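Local coordinates for protein PAN2-PAN3 deadenylation complex catalytic subunit pan2 (Neurospora crassa, PDB 4CZW) that probably serves as the catalytic subunit of the poly(A)-nuclease deadenylation complex, shortening mRNA poly(A) tails and releasing 5'-AMP, at residues T36-L41 / R360-N365; W287-I292 / C303-D308; E434-D439 / V540-K545. All coordinates share one frame; numbering follows the deposited sequence.

Overall arrangement
Contacts 1 and 2 both lie in the pseudo-UCH domain and reach the same mixed sheet, the first through strand 361-365 and the second through the hairpin of strands 291-297 and 300-305. Their centres are about 25 Å apart, and along the chain contact 2 is nested inside the long loop that contact 1 closes. Contact 3 follows both in sequence and belongs to the exonuclease part, where the loop before strand 441-451 meets the end of helix 529-541. Its centre is about 30 Å from that of contact 1 and about 47 Å from that of contact 2, which lies across the chain's centre. Two contacts thus pack the pseudo-UCH domain, predicted to be inactive as a protease, and the third packs the nuclease.

Contact 1: residues T36-L41 / R360-N365; sequences TPYPGL and RWHLFN
In the pseudo-UCH domain, Tyr38 in the loop leading into strand 40-41 packs against Arg360, His362 and Phe364 of the segment formed largely by strand 361-365. The first torsion of Tyr38 places CG opposite the carbonyl carbon (chi1 -50°), and the ring lies across His362. Its CD2-CE2 side meets one face of the imidazole as an edge-to-face pair, with centroids 4.8 Å apart, planes at 61° and Tyr38 CE2 3.7 Å from His362 NE2. At its edge, His362 ND1 donates to Arg360 O at 3.0 Å, in the ring plane, which should limit the rotation of the ring. At the far end of the tyrosine, Arg360 NH2 donates in its guanidinium plane to Tyr38 OH (3.0 Å, 164°). Glu352 binds both the hydroxyl and Arg360 NE, closing a polar cluster of three side chains. Nearer the tyrosine backbone, Phe364 turns its ring edge to the loop, with CZ 4.0 Å from Tyr38 CB and CE1 3.8 Å from Pro39 O. On the loop side, Thr36 OG1 accepts from Tyr38 N at 3.2 Å, an ST turn, and the same hydroxyl is hydrogen-bonded to Asn34. The result is a sheet-to-loop junction inside a USP-like fold, built on a T-shaped aromatic pair and a tyrosine-arginine bond.

Contact 2: residues W287-I292 / C303-D308; sequences WLPEEI and CYEGDD
Glu305 of the segment 303-308 reaches across to Pro289 and the carbonyl of Trp287, just ahead of strand 291-297. Its CB meets the proline ring first, 4.0 Å from Pro289 CB, and lies near Glu291 O. From there the first torsion sets CG between the backbone N and the carbonyl carbon (chi1 67°), and the extended chain crosses the proline at about a right angle. CD passes 3.9 Å from Pro289 CG, and OE1 comes to 3.7 Å from that same CG while also hydrogen-bonding Ser228 of helix 227-235. OE2 takes another route: a water over one face of the Trp287 ring appears to link Glu305 OE2 with Trp287 O, 2.7 Å from the latter. Further along the hairpin, Ile292 CA makes a CA-H...O contact with Tyr304 O (3.4 Å), and its CB lies 4.0 Å from Cys303 SG. Leu231 of helix 227-235 packs on Ile292 too. No direct hydrogen bond joins the two segments. The carboxylate turns instead to a serine and apparently a water while its carbon chain rests on proline. Between these two segments the contact is thus apolar packing plus a probable water link, with the nearby backbone bond of Tyr304 to Gly293 tying the strands.

Contact 3: residues E434-D439 / V540-K545; sequences EIPGPD and VNLGCK
Pro436 packs on Leu542 and Cys544 where the loop before strand 441-451 passes the end of helix 529-541. This is the tighter side, with Pro436 and Cys544 buried: Pro436 CB touches Cys544 SG at 3.6 Å and Leu542 CD1 at 3.7 Å, and Leu539 of the helix also packs on the proline. The sulfur is set opposite its own carbonyl carbon (chi1 -63°), which turns it to the proline ring and to Gly437 O. The helix itself ends in a Schellman motif, Gly543 taking positive phi and its N bonding Val540 O at 3.1 Å. Around this glycine the backbones run close. Pro438 CA makes a rather straight CA-H...O contact with Gly543 O (3.2 Å, 162°), and Cys544 CA makes a more bent one with Gly437 O (3.6 Å, 135°). The pyrrolidine of Pro438 leans on the last turn, its CD 3.7 Å from Leu542 O. At the exposed Pro438 and the Lys545 side chain the contact turns to its solvent side. The extended lysine runs beside Pro438 O, which CE approaches, but its NZ stays 5.2 Å from Asp439 OD1 and forms no salt bridge with it. Lys545 has backbone bonds with Thr440 and Ile442. No conventional hydrogen bond crosses between the segments. Pro436 and Pro438 offer no N-H and that of Gly437 goes to Thr440 OG1, consistent with a contact of apolar packing and weak CA-H...O contacts.

Contact 1: residues T36-L41 / R360-N365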
loop_
_atom_site.group_PDB
_atom_site.type_symbol
_atom_site.label_atom_id
_atom_site.label_comp_id
_atom_site.label_asym_id
_atom_site.label_seq_id
_atom_site.Cartn_x
_atom_site.Cartn_y
_atom_site.Cartn_z
ATOM N N THR A 36 -17.795 -4.297 -5.909
ATOM C CA THR A 36 -16.827 -5.279 -6.385
ATOM C C THR A 36 -16.001 -5.841 -5.228
ATOM O O THR A 36 -15.908 -5.217 -4.172
ATOM C CB THR A 36 -15.879 -4.658 -7.435
ATOM O OG1 THR A 36 -14.907 -3.835 -6.779
ATOM C CG2 THR A 36 -16.662 -3.822 -8.434
ATOM N N PRO A 37 -15.398 -7.028 -5.421
ATOM C CA PRO A 37 -14.508 -7.590 -4.397
ATOM C C PRO A 37 -13.147 -6.894 -4.334
ATOM O O PRO A 37 -12.261 -7.347 -3.609
ATOM C CB PRO A 37 -14.346 -9.048 -4.838
ATOM C CG PRO A 37 -14.579 -9.019 -6.310
ATOM C CD PRO A 37 -15.651 -7.987 -6.511
ATOM N N TYR A 38 -12.990 -5.809 -5.085
ATOM C CA TYR A 38 -11.740 -5.057 -5.100
ATOM C C TYR A 38 -11.929 -3.694 -4.444
ATOM O O TYR A 38 -12.496 -2.783 -5.047
ATOM C CB TYR A 38 -11.228 -4.899 -6.531
ATOM C CG TYR A 38 -11.188 -6.198 -7.302
ATOM C CD1 TYR A 38 -10.162 -7.112 -7.107
ATOM C CD2 TYR A 38 -12.180 -6.512 -8.223
ATOM C CE1 TYR A 38 -10.122 -8.302 -7.807
ATOM C CE2 TYR A 38 -12.148 -7.700 -8.929
ATOM C CZ TYR A 38 -11.118 -8.591 -8.717
ATOM O OH TYR A 38 -11.083 -9.775 -9.418
ATOM N N PRO A 39 -11.447 -3.554 -3.201
ATOM C CA PRO A 39 -11.626 -2.332 -2.411
ATOM C C PRO A 39 -10.867 -1.139 -2.979
ATOM O O PRO A 39 -9.823 -1.310 -3.607
ATOM C CB PRO A 39 -11.070 -2.721 -1.038
ATOM C CG PRO A 39 -10.085 -3.798 -1.328
ATOM C CD PRO A 39 -10.666 -4.571 -2.475
ATOM N N GLY A 40 -11.400 0.058 -2.757
ATOM C CA GLY A 40 -10.734 1.280 -3.168
ATOM C C GLY A 40 -10.085 1.963 -1.981
ATOM O O GLY A 40 -10.135 1.451 -0.863
ATOM N N LEU A 41 -9.475 3.119 -2.219
ATOM C CA LEU A 41 -8.800 3.854 -1.155
ATOM C C LEU A 41 -9.458 5.208 -0.907
ATOM O O LEU A 41 -9.788 5.930 -1.846
ATOM C CB LEU A 41 -7.319 4.040 -1.492
ATOM C CG LEU A 41 -6.482 2.760 -1.539
ATOM C CD1 LEU A 41 -5.085 3.045 -2.066
ATOM C CD2 LEU A 41 -6.411 2.116 -0.162
ATOM N N ARG A 360 -10.021 -8.121 -17.368
ATOM C CA ARG A 360 -10.681 -7.821 -16.105
ATOM C C ARG A 360 -10.302 -6.424 -15.621
ATOM O O ARG A 360 -9.855 -6.249 -14.488
ATOM C CB ARG A 360 -10.319 -8.865 -15.049
ATOM C CG ARG A 360 -10.652 -10.294 -15.450
ATOM C CD ARG A 360 -10.322 -11.273 -14.336
ATOM N NE ARG A 360 -10.997 -10.920 -13.091
ATOM C CZ ARG A 360 -12.242 -11.273 -12.790
ATOM N NH1 ARG A 360 -12.955 -11.992 -13.647
ATOM N NH2 ARG A 360 -12.775 -10.907 -11.633
ATOM N N TRP A 361 -10.486 -5.435 -16.488
ATOM C CA TRP A 361 -10.114 -4.058 -16.175
ATOM C C TRP A 361 -11.102 -3.400 -15.217
ATOM O O TRP A 361 -12.316 -3.570 -15.344
ATOM C CB TRP A 361 -10.004 -3.237 -17.461
ATOM C CG TRP A 361 -8.918 -3.712 -18.375
ATOM C CD1 TRP A 361 -9.019 -4.675 -19.337
ATOM C CD2 TRP A 361 -7.563 -3.246 -18.413
ATOM N NE1 TRP A 361 -7.811 -4.836 -19.972
ATOM C CE2 TRP A 361 -6.902 -3.973 -19.424
ATOM C CE3 TRP A 361 -6.847 -2.287 -17.691
ATOM C CZ2 TRP A 361 -5.557 -3.768 -19.729
ATOM C CZ3 TRP A 361 -5.513 -2.086 -17.996
ATOM C CH2 TRP A 361 -4.882 -2.824 -19.006
ATOM N N HIS A 362 -10.570 -2.645 -14.262
ATOM C CA HIS A 362 -11.396 -1.934 -13.292
ATOM C C HIS A 362 -10.954 -0.484 -13.127
ATOM O O HIS A 362 -9.767 -0.171 -13.217
ATOM C CB HIS A 362 -11.362 -2.638 -11.935
ATOM C CG HIS A 362 -12.141 -3.915 -11.895
ATOM N ND1 HIS A 362 -11.690 -5.082 -12.474
ATOM C CD2 HIS A 362 -13.342 -4.208 -11.344
ATOM C CE1 HIS A 362 -12.581 -6.039 -12.280
ATOM N NE2 HIS A 362 -13.592 -5.534 -11.597
ATOM N N LEU A 363 -11.919 0.394 -12.880
ATOM C CA LEU A 363 -11.633 1.797 -12.614
ATOM C C LEU A 363 -11.566 2.058 -11.114
ATOM O O LEU A 363 -12.558 1.895 -10.403
ATOM C CB LEU A 363 -12.691 2.694 -13.259
ATOM C CG LEU A 363 -12.681 4.166 -12.841
ATOM C CD1 LEU A 363 -11.361 4.829 -13.204
ATOM C CD2 LEU A 363 -13.851 4.911 -13.467
ATOM N N PHE A 364 -10.393 2.458 -10.637
ATOM C CA PHE A 364 -10.213 2.765 -9.224
ATOM C C PHE A 364 -10.193 4.270 -8.981
ATOM O O PHE A 364 -9.128 4.869 -8.826
ATOM C CB PHE A 364 -8.926 2.128 -8.692
ATOM C CG PHE A 364 -8.985 0.630 -8.597
ATOM C CD1 PHE A 364 -9.467 0.015 -7.453
ATOM C CD2 PHE A 364 -8.555 -0.163 -9.648
ATOM C CE1 PHE A 364 -9.523 -1.363 -7.361
ATOM C CE2 PHE A 364 -8.607 -1.542 -9.560
ATOM C CZ PHE A 364 -9.092 -2.142 -8.415
ATOM N N ASN A 365 -11.375 4.874 -8.962
ATOM C CA ASN A 365 -11.510 6.286 -8.629
ATOM C C ASN A 365 -11.655 6.450 -7.123
ATOM O O ASN A 365 -12.766 6.597 -6.610
ATOM C CB ASN A 365 -12.706 6.902 -9.358
ATOM C CG ASN A 365 -12.826 8.398 -9.128
ATOM O OD1 ASN A 365 -11.927 9.029 -8.572
ATOM N ND2 ASN A 365 -13.940 8.974 -9.565
#

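Contact 2: residues W287-I292 / C303-D308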
loop_
_atom_site.group_PDB
_atom_site.type_symbol
_atom_site.label_atom_id
_atom_site.label_comp_id
_atom_site.label_asym_id
_atom_site.label_seq_id
_atom_site.Cartn_x
_atom_site.Cartn_y
_atom_site.Cartn_z
ATOM N N TRP A 287 -3.829 3.112 -29.305
ATOM C CA TRP A 287 -2.421 3.489 -29.370
ATOM C C TRP A 287 -1.601 2.787 -28.294
ATOM O O TRP A 287 -0.451 2.416 -28.526
ATOM C CB TRP A 287 -2.263 5.005 -29.241
ATOM C CG TRP A 287 -0.908 5.498 -29.644
ATOM C CD1 TRP A 287 -0.449 5.677 -30.916
ATOM C CD2 TRP A 287 0.165 5.880 -28.773
ATOM N NE1 TRP A 287 0.843 6.144 -30.892
ATOM C CE2 TRP A 287 1.242 6.278 -29.588
ATOM C CE3 TRP A 287 0.318 5.924 -27.383
ATOM C CZ2 TRP A 287 2.457 6.714 -29.062
ATOM C CZ3 TRP A 287 1.525 6.356 -26.862
ATOM C CH2 TRP A 287 2.578 6.745 -27.700
ATOM N N LEU A 288 -2.194 2.611 -27.117
ATOM C CA LEU A 288 -1.521 1.928 -26.019
ATOM C C LEU A 288 -1.790 0.430 -26.061
ATOM O O LEU A 288 -2.917 -0.009 -25.832
ATOM C CB LEU A 288 -1.964 2.499 -24.670
ATOM C CG LEU A 288 -1.392 1.804 -23.432
ATOM C CD1 LEU A 288 0.126 1.905 -23.406
ATOM C CD2 LEU A 288 -1.992 2.381 -22.159
ATOM N N PRO A 289 -0.751 -0.363 -26.360
ATOM C CA PRO A 289 -0.886 -1.820 -26.409
ATOM C C PRO A 289 -0.880 -2.435 -25.014
ATOM O O PRO A 289 -0.192 -1.931 -24.126
ATOM C CB PRO A 289 0.345 -2.253 -27.206
ATOM C CG PRO A 289 1.366 -1.221 -26.875
ATOM C CD PRO A 289 0.617 0.076 -26.690
ATOM N N GLU A 290 -1.640 -3.507 -24.825
ATOM C CA GLU A 290 -1.659 -4.200 -23.544
ATOM C C GLU A 290 -0.517 -5.206 -23.468
ATOM O O GLU A 290 -0.315 -5.857 -22.444
ATOM C CB GLU A 290 -2.997 -4.908 -23.324
ATOM C CG GLU A 290 -3.287 -6.010 -24.327
ATOM C CD GLU A 290 -4.356 -6.971 -23.843
ATOM O OE1 GLU A 290 -4.217 -7.499 -22.720
ATOM O OE2 GLU A 290 -5.336 -7.195 -24.585
ATOM N N GLU A 291 0.231 -5.322 -24.560
ATOM C CA GLU A 291 1.308 -6.298 -24.643
ATOM C C GLU A 291 2.434 -5.808 -25.546
ATOM O O GLU A 291 2.200 -5.423 -26.692
ATOM C CB GLU A 291 0.764 -7.635 -25.149
ATOM C CG GLU A 291 1.627 -8.833 -24.809
ATOM C CD GLU A 291 0.953 -10.146 -25.157
ATOM O OE1 GLU A 291 0.467 -10.283 -26.299
ATOM O OE2 GLU A 291 0.907 -11.039 -24.287
ATOM N N ILE A 292 3.655 -5.815 -25.022
ATOM C CA ILE A 292 4.824 -5.405 -25.793
ATOM C C ILE A 292 5.960 -6.414 -25.662
ATOM O O ILE A 292 6.029 -7.164 -24.688
ATOM C CB ILE A 292 5.344 -4.019 -25.354
ATOM C CG1 ILE A 292 5.704 -4.026 -23.867
ATOM C CG2 ILE A 292 4.318 -2.939 -25.651
ATOM C CD1 ILE A 292 6.241 -2.704 -23.363
ATOM N N CYS A 303 11.547 -2.428 -29.482
ATOM C CA CYS A 303 10.229 -2.752 -28.949
ATOM C C CYS A 303 9.224 -3.034 -30.064
ATOM O O CYS A 303 9.230 -2.371 -31.101
ATOM C CB CYS A 303 9.722 -1.616 -28.060
ATOM S SG CYS A 303 8.159 -1.965 -27.223
ATOM N N TYR A 304 8.359 -4.019 -29.841
ATOM C CA TYR A 304 7.358 -4.396 -30.834
ATOM C C TYR A 304 5.978 -4.556 -30.203
ATOM O O TYR A 304 5.857 -4.863 -29.017
ATOM C CB TYR A 304 7.766 -5.691 -31.539
ATOM C CG TYR A 304 9.159 -5.651 -32.124
ATOM C CD1 TYR A 304 9.401 -5.051 -33.352
ATOM C CD2 TYR A 304 10.232 -6.213 -31.446
ATOM C CE1 TYR A 304 10.674 -5.011 -33.890
ATOM C CE2 TYR A 304 11.507 -6.178 -31.976
ATOM C CZ TYR A 304 11.723 -5.578 -33.197
ATOM O OH TYR A 304 12.992 -5.541 -33.727
ATOM N N GLU A 305 4.940 -4.348 -31.009
ATOM C CA GLU A 305 3.566 -4.443 -30.531
ATOM C C GLU A 305 2.633 -4.924 -31.638
ATOM O O GLU A 305 2.988 -4.896 -32.816
ATOM C CB GLU A 305 3.092 -3.088 -30.001
ATOM C CG GLU A 305 2.970 -2.018 -31.073
ATOM C CD GLU A 305 2.618 -0.656 -30.506
ATOM O OE1 GLU A 305 3.449 -0.084 -29.772
ATOM O OE2 GLU A 305 1.509 -0.160 -30.795
ATOM N N GLY A 306 1.440 -5.367 -31.250
ATOM C CA GLY A 306 0.435 -5.804 -32.202
ATOM C C GLY A 306 0.849 -7.019 -33.011
ATOM O O GLY A 306 1.494 -7.931 -32.494
ATOM N N ASP A 307 0.472 -7.027 -34.287
ATOM C CA ASP A 307 0.812 -8.126 -35.184
ATOM C C ASP A 307 2.309 -8.163 -35.464
ATOM O O ASP A 307 2.873 -9.225 -35.731
ATOM C CB ASP A 307 0.035 -8.007 -36.497
ATOM C CG ASP A 307 -1.466 -8.070 -36.297
ATOM O OD1 ASP A 307 -1.910 -8.699 -35.312
ATOM O OD2 ASP A 307 -2.201 -7.494 -37.124
ATOM N N ASP A 308 2.946 -6.998 -35.402
ATOM C CA ASP A 308 4.386 -6.894 -35.599
ATOM C C ASP A 308 5.128 -7.675 -34.519
ATOM O O ASP A 308 6.192 -8.244 -34.766
ATOM C CB ASP A 308 4.823 -5.427 -35.594
ATOM C CG ASP A 308 6.300 -5.257 -35.886
ATOM O OD1 ASP A 308 6.859 -6.086 -36.634
ATOM O OD2 ASP A 308 6.901 -4.292 -35.368
HETATM O O HOH W 1 1.226 2.275 -30.623
#

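Contact 3: residues E434-D439 / V540-K545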
loop_
_atom_site.group_PDB
_atom_site.type_symbol
_atom_site.label_atom_id
_atom_site.label_comp_id
_atom_site.label_asym_id
_atom_site.label_seq_id
_atom_site.Cartn_x
_atom_site.Cartn_y
_atom_site.Cartn_z
ATOM N N GLU A 434 3.868 -19.902 24.516
ATOM C CA GLU A 434 2.793 -19.012 24.089
ATOM C C GLU A 434 2.972 -18.504 22.661
ATOM O O GLU A 434 3.043 -17.297 22.429
ATOM C CB GLU A 434 2.677 -17.826 25.049
ATOM C CG GLU A 434 2.172 -18.197 26.433
ATOM C CD GLU A 434 2.038 -16.995 27.348
ATOM O OE1 GLU A 434 2.952 -16.145 27.352
ATOM O OE2 GLU A 434 1.021 -16.903 28.067
ATOM N N ILE A 435 3.039 -19.426 21.706
ATOM C CA ILE A 435 3.121 -19.057 20.297
ATOM C C ILE A 435 1.723 -18.946 19.696
ATOM O O ILE A 435 1.006 -19.943 19.597
ATOM C CB ILE A 435 3.949 -20.069 19.486
ATOM C CG1 ILE A 435 5.393 -20.099 19.988
ATOM C CG2 ILE A 435 3.909 -19.724 18.005
ATOM C CD1 ILE A 435 6.297 -21.020 19.199
ATOM N N PRO A 436 1.332 -17.726 19.299
ATOM C CA PRO A 436 -0.002 -17.437 18.758
ATOM C C PRO A 436 -0.314 -18.220 17.484
ATOM O O PRO A 436 0.571 -18.445 16.659
ATOM C CB PRO A 436 0.056 -15.933 18.467
ATOM C CG PRO A 436 1.140 -15.415 19.346
ATOM C CD PRO A 436 2.156 -16.510 19.401
ATOM N N GLY A 437 -1.570 -18.628 17.336
ATOM C CA GLY A 437 -2.006 -19.371 16.168
ATOM C C GLY A 437 -3.459 -19.094 15.832
ATOM O O GLY A 437 -4.061 -18.174 16.386
ATOM N N PRO A 438 -4.031 -19.890 14.916
ATOM C CA PRO A 438 -5.428 -19.743 14.485
ATOM C C PRO A 438 -6.433 -19.984 15.609
ATOM O O PRO A 438 -7.543 -19.453 15.563
ATOM C CB PRO A 438 -5.571 -20.812 13.395
ATOM C CG PRO A 438 -4.178 -21.072 12.926
ATOM C CD PRO A 438 -3.323 -20.925 14.145
ATOM N N ASP A 439 -6.048 -20.775 16.605
ATOM C CA ASP A 439 -6.936 -21.093 17.718
ATOM C C ASP A 439 -6.833 -20.057 18.834
ATOM O O ASP A 439 -7.701 -19.982 19.704
ATOM C CB ASP A 439 -6.622 -22.484 18.271
ATOM C CG ASP A 439 -6.804 -23.577 17.236
ATOM O OD1 ASP A 439 -7.693 -23.435 16.368
ATOM O OD2 ASP A 439 -6.060 -24.578 17.291
ATOM N N VAL A 540 -2.437 -10.822 13.163
ATOM C CA VAL A 540 -3.491 -11.020 12.174
ATOM C C VAL A 540 -3.124 -12.149 11.214
ATOM O O VAL A 540 -3.934 -13.037 10.949
ATOM C CB VAL A 540 -3.765 -9.735 11.368
ATOM C CG1 VAL A 540 -4.710 -10.018 10.209
ATOM C CG2 VAL A 540 -4.336 -8.656 12.271
ATOM N N ASN A 541 -1.896 -12.114 10.706
ATOM C CA ASN A 541 -1.435 -13.115 9.749
ATOM C C ASN A 541 -1.126 -14.464 10.392
ATOM O O ASN A 541 -0.974 -15.468 9.696
ATOM C CB ASN A 541 -0.203 -12.605 9.000
ATOM C CG ASN A 541 -0.548 -11.552 7.965
ATOM O OD1 ASN A 541 -1.037 -11.869 6.881
ATOM N ND2 ASN A 541 -0.294 -10.291 8.295
ATOM N N LEU A 542 -1.029 -14.490 11.716
ATOM C CA LEU A 542 -0.865 -15.749 12.433
ATOM C C LEU A 542 -2.205 -16.470 12.537
ATOM O O LEU A 542 -2.258 -17.668 12.815
ATOM C CB LEU A 542 -0.271 -15.515 13.825
ATOM C CG LEU A 542 1.231 -15.232 13.883
ATOM C CD1 LEU A 542 1.681 -14.987 15.315
ATOM C CD2 LEU A 542 2.016 -16.376 13.264
ATOM N N GLY A 543 -3.285 -15.728 12.307
ATOM C CA GLY A 543 -4.620 -16.296 12.303
ATOM C C GLY A 543 -5.369 -16.096 13.605
ATOM O O GLY A 543 -6.402 -16.724 13.836
ATOM N N CYS A 544 -4.853 -15.214 14.456
ATOM C CA CYS A 544 -5.454 -14.966 15.762
ATOM C C CYS A 544 -6.847 -14.356 15.652
ATOM O O CYS A 544 -7.168 -13.684 14.671
ATOM C CB CYS A 544 -4.559 -14.048 16.597
ATOM S SG CYS A 544 -2.939 -14.736 16.983
ATOM N N LYS A 545 -7.666 -14.599 16.669
ATOM C CA LYS A 545 -9.008 -14.036 16.733
ATOM C C LYS A 545 -9.030 -12.831 17.666
ATOM O O LYS A 545 -8.769 -12.955 18.863
ATOM C CB LYS A 545 -10.010 -15.093 17.202
ATOM C CG LYS A 545 -10.041 -16.336 16.329
ATOM C CD LYS A 545 -10.831 -17.458 16.981
ATOM C CE LYS A 545 -10.753 -18.732 16.155
ATOM N NZ LYS A 545 -11.414 -19.884 16.829
#